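Uncharacterized protein (Thermotoga maritima, PDB 2EWR) is uncharacterised but probably acts as a nucleotidyltransferase, belonging to a family related to aminoglycoside 2''-adenylyltransferases. Local coordinates at residues A[19-24]-A[98-103]; A[36-41]-A[135-140]. One frame throughout, in Å; residues are numbered along the deposited sequence.

From the N terminus the chain first forms helix 16-29, whose residues 19-24 contact 98-103 in interaction 1, closing the first loop. Segment 36-41 lies within that loop and contacts 135-140 beyond it, in interaction 2. The two loops therefore cross. Interaction 1 lays the helix against the tight turn and the start of strand 100-110 in the five-stranded mixed sheet. Interaction 2 ties an edge strand of that sheet, 36-39, to strand 135-140 of the small two-stranded sheet. The same helix segment also touches interaction 2: Leu-22 packs on Ile-137, and Leu-19 and Arg-23 pack on Met-135.

Interaction 1: residues A[19-24]-A[98-103]; sequences LRVLRK and DGIKVE
Lys-24 reaches from helix 16-29 to Asp-98, which sits in the turn leading into strand 100-110. From CB, its CG lies anti to the carbonyl carbon (chi1 -66°), which, with the extended chain beyond, carries NZ out toward Asp-98. CD and CE approach one oxygen, Asp-98 OD2, at 3.5 and 3.3 Å. The ammonium NZ then completes a salt bridge to Asp-98 OD2 at 2.6 Å, on the syn lone pair of that oxygen, with the two side chains crossing nearly at right angles. A long, flexible lysine suits an exposed helix position that must span this gap. Asp-98 and Gly-99 both have positive phi, with angles close to those of a type I' turn, which joins strands 88-97 and 100-110 as a tight hairpin; Gly-99 adopts such angles readily.

One helical turn earlier, Val-21 points into the interior. Its CG2 lies 3.8 Å from CD1 of Ile-100, the two side chains sliding past each other in opposite directions, while its CG1 is 4.5 Å from Val-102 CG2. Ile-97 and Ile-56, on neighbouring strands, also pack against Val-21, so the branched residues form a compact apolar layer between helix and sheet. The chemistry implies a division of labour: buried apolar packing joins helix to sheet, and a solvent-exposed salt bridge probably helps hold the hairpin turn near the helix.

Interaction 2: residues A[36-41]-A[135-140]; sequences WVVTGS and MKIPVL. With EDO (1,2-ethanediol), chain F; EDO (1,2-ethanediol), chain E.
Strands 36-39 and 135-140 approach to 4.3 Å but diverge by 65°, so their parallel-type pairing is confined to a single bridge, Val-38 with Val-139. The nearly straight bond from Val-38 N to Pro-138 O is 2.8 Å long. The return bond from Leu-140 N to Val-38 O is longer and weak, and Val-139 CA adds a CH contact to that same oxygen.

Pro-138 and Trp-36 meet as a CH-pi pair. The proline CG sits 3.7 Å from the centroid of the six-membered ring, almost on its normal, and CD lies 3.7 Å from Trp-36 CZ2. With chi1 at 65° the indole lies between backbone N and carbonyl carbon, and chi2 (-73°) turns its face to the proline. The rigid pyrrolidine suits this face, and its CD, next to the nitrogen, has the more polarised C-H. One hydroxyl of an ethanediol, probably from the crystallisation liquor, accepts a hydrogen bond from Trp-36 N and donates one to Trp-36 O. Further along, Val-38 CG2 touches Ile-137 CG2 at 3.8 Å, and Thr-39 CG2 lies beside Leu-140 CD2, the two side chains pointing the same way.

Through Val-37 and Thr-39 the strand is also hydrogen-bonded to strand 56-60, and it runs through Gly-40 into helix 40-46. Gly-40 and Ser-41, with an Asp-x-Asp pair ending at Asp-57, probably match the GS...DxD pattern of polymerase-beta-like nucleotidyltransferases.

Interaction 1: residues A[19-24]-A[98-103]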
loop_
_atom_site.group_PDB
_atom_site.type_symbol
_atom_site.label_atom_id
_atom_site.label_comp_id
_atom_site.label_asym_id
_atom_site.label_seq_id
_atom_site.Cartn_x
_atom_site.Cartn_y
_atom_site.Cartn_z
ATOM N N LEU A 19 -4.471 -9.098 -11.005
ATOM C CA LEU A 19 -4.915 -8.064 -11.922
ATOM C C LEU A 19 -6.438 -7.886 -11.831
ATOM O O LEU A 19 -6.963 -6.763 -11.844
ATOM C CB LEU A 19 -4.541 -8.412 -13.353
ATOM C CG LEU A 19 -4.885 -7.366 -14.399
ATOM C CD1 LEU A 19 -4.136 -6.034 -14.126
ATOM C CD2 LEU A 19 -4.544 -7.879 -15.754
ATOM N N ARG A 20 -7.153 -9.004 -11.754
ATOM C CA ARG A 20 -8.602 -8.922 -11.648
ATOM C C ARG A 20 -9.092 -8.246 -10.356
ATOM O O ARG A 20 -10.043 -7.477 -10.368
ATOM C CB ARG A 20 -9.254 -10.280 -11.818
ATOM C CG ARG A 20 -9.058 -10.877 -13.207
ATOM C CD ARG A 20 -9.938 -12.118 -13.397
ATOM N NE ARG A 20 -9.794 -13.119 -12.338
ATOM C CZ ARG A 20 -8.975 -14.163 -12.367
ATOM N NH1 ARG A 20 -8.157 -14.379 -13.401
ATOM N NH2 ARG A 20 -8.964 -15.009 -11.331
ATOM N N VAL A 21 -8.458 -8.554 -9.226
ATOM C CA VAL A 21 -8.834 -7.882 -7.985
ATOM C C VAL A 21 -8.423 -6.394 -8.032
ATOM O O VAL A 21 -9.160 -5.509 -7.610
ATOM C CB VAL A 21 -8.283 -8.619 -6.777
ATOM C CG1 VAL A 21 -8.389 -7.781 -5.476
ATOM C CG2 VAL A 21 -9.011 -9.926 -6.586
ATOM N N LEU A 22 -7.250 -6.099 -8.587
ATOM C CA LEU A 22 -6.859 -4.721 -8.767
ATOM C C LEU A 22 -7.885 -3.922 -9.585
ATOM O O LEU A 22 -8.248 -2.818 -9.204
ATOM C CB LEU A 22 -5.489 -4.626 -9.436
ATOM C CG LEU A 22 -4.936 -3.242 -9.696
ATOM C CD1 LEU A 22 -4.811 -2.443 -8.402
ATOM C CD2 LEU A 22 -3.602 -3.309 -10.421
ATOM N N ARG A 23 -8.394 -4.513 -10.666
ATOM C CA ARG A 23 -9.470 -3.909 -11.420
ATOM C C ARG A 23 -10.723 -3.700 -10.596
ATOM O O ARG A 23 -11.343 -2.643 -10.658
ATOM C CB ARG A 23 -9.764 -4.739 -12.676
ATOM C CG ARG A 23 -11.053 -4.340 -13.404
ATOM C CD ARG A 23 -11.100 -2.906 -13.840
ATOM N NE ARG A 23 -10.292 -2.650 -15.027
ATOM C CZ ARG A 23 -10.329 -1.528 -15.734
ATOM N NH1 ARG A 23 -11.090 -0.514 -15.327
ATOM N NH2 ARG A 23 -9.593 -1.385 -16.812
ATOM N N LYS A 24 -11.125 -4.679 -9.793
ATOM C CA LYS A 24 -12.286 -4.467 -8.928
ATOM C C LYS A 24 -12.102 -3.316 -7.938
ATOM O O LYS A 24 -13.028 -2.547 -7.703
ATOM C CB LYS A 24 -12.653 -5.758 -8.192
ATOM C CG LYS A 24 -13.148 -6.856 -9.075
ATOM C CD LYS A 24 -13.611 -8.063 -8.295
ATOM C CE LYS A 24 -14.312 -9.024 -9.215
ATOM N NZ LYS A 24 -14.984 -10.166 -8.517
ATOM N N ASP A 98 -12.367 -12.086 -3.712
ATOM C CA ASP A 98 -12.021 -13.291 -4.448
ATOM C C ASP A 98 -10.828 -14.024 -3.836
ATOM O O ASP A 98 -9.915 -14.458 -4.517
ATOM C CB ASP A 98 -11.860 -12.968 -5.907
ATOM C CG ASP A 98 -13.163 -12.417 -6.506
ATOM O OD1 ASP A 98 -14.267 -13.017 -6.256
ATOM O OD2 ASP A 98 -13.097 -11.365 -7.182
ATOM N N GLY A 99 -10.863 -14.163 -2.515
ATOM C CA GLY A 99 -9.824 -14.896 -1.820
ATOM C C GLY A 99 -8.502 -14.204 -1.595
ATOM O O GLY A 99 -7.568 -14.798 -1.023
ATOM N N ILE A 100 -8.398 -12.959 -2.070
ATOM C CA ILE A 100 -7.205 -12.148 -1.912
ATOM C C ILE A 100 -7.408 -11.115 -0.810
ATOM O O ILE A 100 -8.389 -10.371 -0.815
ATOM C CB ILE A 100 -6.815 -11.496 -3.232
ATOM C CG1 ILE A 100 -6.365 -12.601 -4.209
ATOM C CG2 ILE A 100 -5.703 -10.460 -3.024
ATOM C CD1 ILE A 100 -6.096 -12.088 -5.623
ATOM N N LYS A 101 -6.494 -11.094 0.152
ATOM C CA LYS A 101 -6.536 -10.131 1.213
ATOM C C LYS A 101 -6.064 -8.747 0.756
ATOM O O LYS A 101 -5.060 -8.642 0.063
ATOM C CB LYS A 101 -5.674 -10.591 2.361
ATOM C CG LYS A 101 -6.255 -11.761 3.079
ATOM C CD LYS A 101 -5.335 -12.171 4.210
ATOM N N VAL A 102 -6.814 -7.722 1.120
ATOM C CA VAL A 102 -6.469 -6.331 0.835
ATOM C C VAL A 102 -6.341 -5.627 2.194
ATOM O O VAL A 102 -7.325 -5.533 2.949
ATOM C CB VAL A 102 -7.534 -5.675 -0.005
ATOM C CG1 VAL A 102 -7.072 -4.276 -0.444
ATOM C CG2 VAL A 102 -7.875 -6.535 -1.225
ATOM N N GLU A 103 -5.134 -5.186 2.493
ATOM C CA GLU A 103 -4.848 -4.516 3.764
ATOM C C GLU A 103 -4.995 -3.024 3.571
ATOM O O GLU A 103 -4.299 -2.436 2.722
ATOM C CB GLU A 103 -3.443 -4.864 4.240
ATOM C CG GLU A 103 -3.143 -6.370 4.242
ATOM C CD GLU A 103 -4.042 -7.142 5.153
ATOM O OE1 GLU A 103 -4.297 -6.650 6.253
ATOM O OE2 GLU A 103 -4.489 -8.239 4.775
#

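Interaction 2: residues A[36-41]-A[135-140]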
loop_
_atom_site.group_PDB
_atom_site.type_symbol
_atom_site.label_atom_id
_atom_site.label_comp_id
_atom_site.label_asym_id
_atom_site.label_seq_id
_atom_site.Cartn_x
_atom_site.Cartn_y
_atom_site.Cartn_z
ATOM N N TRP A 36 -5.392 7.497 -2.109
ATOM C CA TRP A 36 -4.919 6.111 -1.926
ATOM C C TRP A 36 -3.704 5.835 -2.791
ATOM O O TRP A 36 -3.463 6.465 -3.861
ATOM C CB TRP A 36 -6.018 5.091 -2.217
ATOM C CG TRP A 36 -6.517 5.016 -3.637
ATOM C CD1 TRP A 36 -7.313 5.932 -4.287
ATOM C CD2 TRP A 36 -6.317 3.955 -4.577
ATOM N NE1 TRP A 36 -7.563 5.529 -5.571
ATOM C CE2 TRP A 36 -7.008 4.303 -5.770
ATOM C CE3 TRP A 36 -5.652 2.725 -4.527
ATOM C CZ2 TRP A 36 -7.010 3.492 -6.911
ATOM C CZ3 TRP A 36 -5.680 1.914 -5.659
ATOM C CH2 TRP A 36 -6.365 2.301 -6.825
ATOM N N VAL A 37 -2.937 4.858 -2.338
ATOM C CA VAL A 37 -1.804 4.405 -3.095
ATOM C C VAL A 37 -1.593 2.935 -2.833
ATOM O O VAL A 37 -1.726 2.481 -1.703
ATOM C CB VAL A 37 -0.536 5.245 -2.749
ATOM C CG1 VAL A 37 -0.114 5.078 -1.319
ATOM C CG2 VAL A 37 0.580 4.918 -3.661
ATOM N N VAL A 38 -1.230 2.191 -3.868
ATOM C CA VAL A 38 -0.843 0.826 -3.701
ATOM C C VAL A 38 0.627 0.800 -3.234
ATOM O O VAL A 38 1.449 1.546 -3.732
ATOM C CB VAL A 38 -0.995 0.056 -5.011
ATOM C CG1 VAL A 38 -0.553 -1.380 -4.877
ATOM C CG2 VAL A 38 -2.436 0.156 -5.499
ATOM N N THR A 39 0.922 -0.023 -2.229
ATOM C CA THR A 39 2.254 -0.165 -1.675
ATOM C C THR A 39 2.690 -1.620 -1.610
ATOM O O THR A 39 1.916 -2.534 -1.896
ATOM C CB THR A 39 2.347 0.447 -0.249
ATOM O OG1 THR A 39 1.727 -0.432 0.718
ATOM C CG2 THR A 39 1.642 1.828 -0.213
ATOM N N GLY A 40 3.948 -1.843 -1.262
ATOM C CA GLY A 40 4.374 -3.189 -1.044
ATOM C C GLY A 40 4.439 -3.967 -2.336
ATOM O O GLY A 40 4.660 -3.430 -3.405
ATOM N N SER A 41 4.333 -5.273 -2.206
ATOM C CA SER A 41 4.669 -6.161 -3.301
ATOM C C SER A 41 3.950 -5.854 -4.602
ATOM O O SER A 41 4.543 -5.908 -5.663
ATOM C CB SER A 41 4.445 -7.627 -2.902
ATOM O OG SER A 41 3.074 -7.906 -2.674
HETATM N N MSE A 135 -5.968 1.271 -16.804
HETATM C CA MSE A 135 -6.075 1.860 -15.480
HETATM C C MSE A 135 -4.870 2.721 -15.145
HETATM O O MSE A 135 -3.749 2.369 -15.472
HETATM C CB MSE A 135 -6.168 0.770 -14.423
HETATM C CG MSE A 135 -7.268 -0.257 -14.653
HETATM SE SE MSE A 135 -7.277 -1.530 -13.205
HETATM C CE MSE A 135 -6.305 -2.959 -14.042
ATOM N N LYS A 136 -5.087 3.794 -14.426
ATOM C CA LYS A 136 -3.993 4.625 -13.942
ATOM C C LYS A 136 -3.894 4.350 -12.429
ATOM O O LYS A 136 -4.712 4.829 -11.630
ATOM C CB LYS A 136 -4.236 6.110 -14.223
ATOM C CG LYS A 136 -3.089 6.972 -13.847
ATOM C CD LYS A 136 -3.452 8.447 -13.964
ATOM N N ILE A 137 -2.933 3.531 -12.038
ATOM C CA ILE A 137 -2.843 3.091 -10.638
ATOM C C ILE A 137 -1.850 3.938 -9.852
ATOM O O ILE A 137 -0.685 4.068 -10.272
ATOM C CB ILE A 137 -2.405 1.611 -10.584
ATOM C CG1 ILE A 137 -3.347 0.704 -11.408
ATOM C CG2 ILE A 137 -2.259 1.127 -9.152
ATOM C CD1 ILE A 137 -4.781 0.696 -10.928
ATOM N N PRO A 138 -2.269 4.483 -8.706
ATOM C CA PRO A 138 -1.325 5.188 -7.850
ATOM C C PRO A 138 -0.477 4.184 -7.090
ATOM O O PRO A 138 -1.013 3.245 -6.464
ATOM C CB PRO A 138 -2.227 6.016 -6.945
ATOM C CG PRO A 138 -3.471 5.173 -6.842
ATOM C CD PRO A 138 -3.634 4.473 -8.126
ATOM N N VAL A 139 0.844 4.373 -7.165
ATOM C CA VAL A 139 1.799 3.519 -6.478
ATOM C C VAL A 139 2.815 4.385 -5.736
ATOM O O VAL A 139 2.974 5.578 -5.980
ATOM C CB VAL A 139 2.537 2.593 -7.460
ATOM C CG1 VAL A 139 1.544 1.678 -8.175
ATOM C CG2 VAL A 139 3.356 3.432 -8.509
ATOM N N LEU A 140 3.466 3.769 -4.757
ATOM C CA LEU A 140 4.362 4.532 -3.906
ATOM C C LEU A 140 5.785 4.495 -4.441
ATOM O O LEU A 140 6.273 3.467 -4.901
ATOM C CB LEU A 140 4.287 3.964 -2.490
ATOM C CG LEU A 140 4.924 4.751 -1.357
ATOM C CD1 LEU A 140 4.388 6.154 -1.253
ATOM C CD2 LEU A 140 4.668 3.996 -0.051
HETATM C C1 EDO F . -5.134 8.880 -7.217
HETATM O O1 EDO F . -5.793 10.126 -7.137
HETATM C C2 EDO F . -5.557 8.181 -5.959
HETATM O O2 EDO F . -4.687 8.607 -4.954
HETATM C C1 EDO E . -7.465 7.770 -9.524
HETATM O O1 EDO E . -8.684 7.618 -10.267
HETATM C C2 EDO E . -6.422 6.703 -9.841
HETATM O O2 EDO E . -5.285 7.299 -10.503
#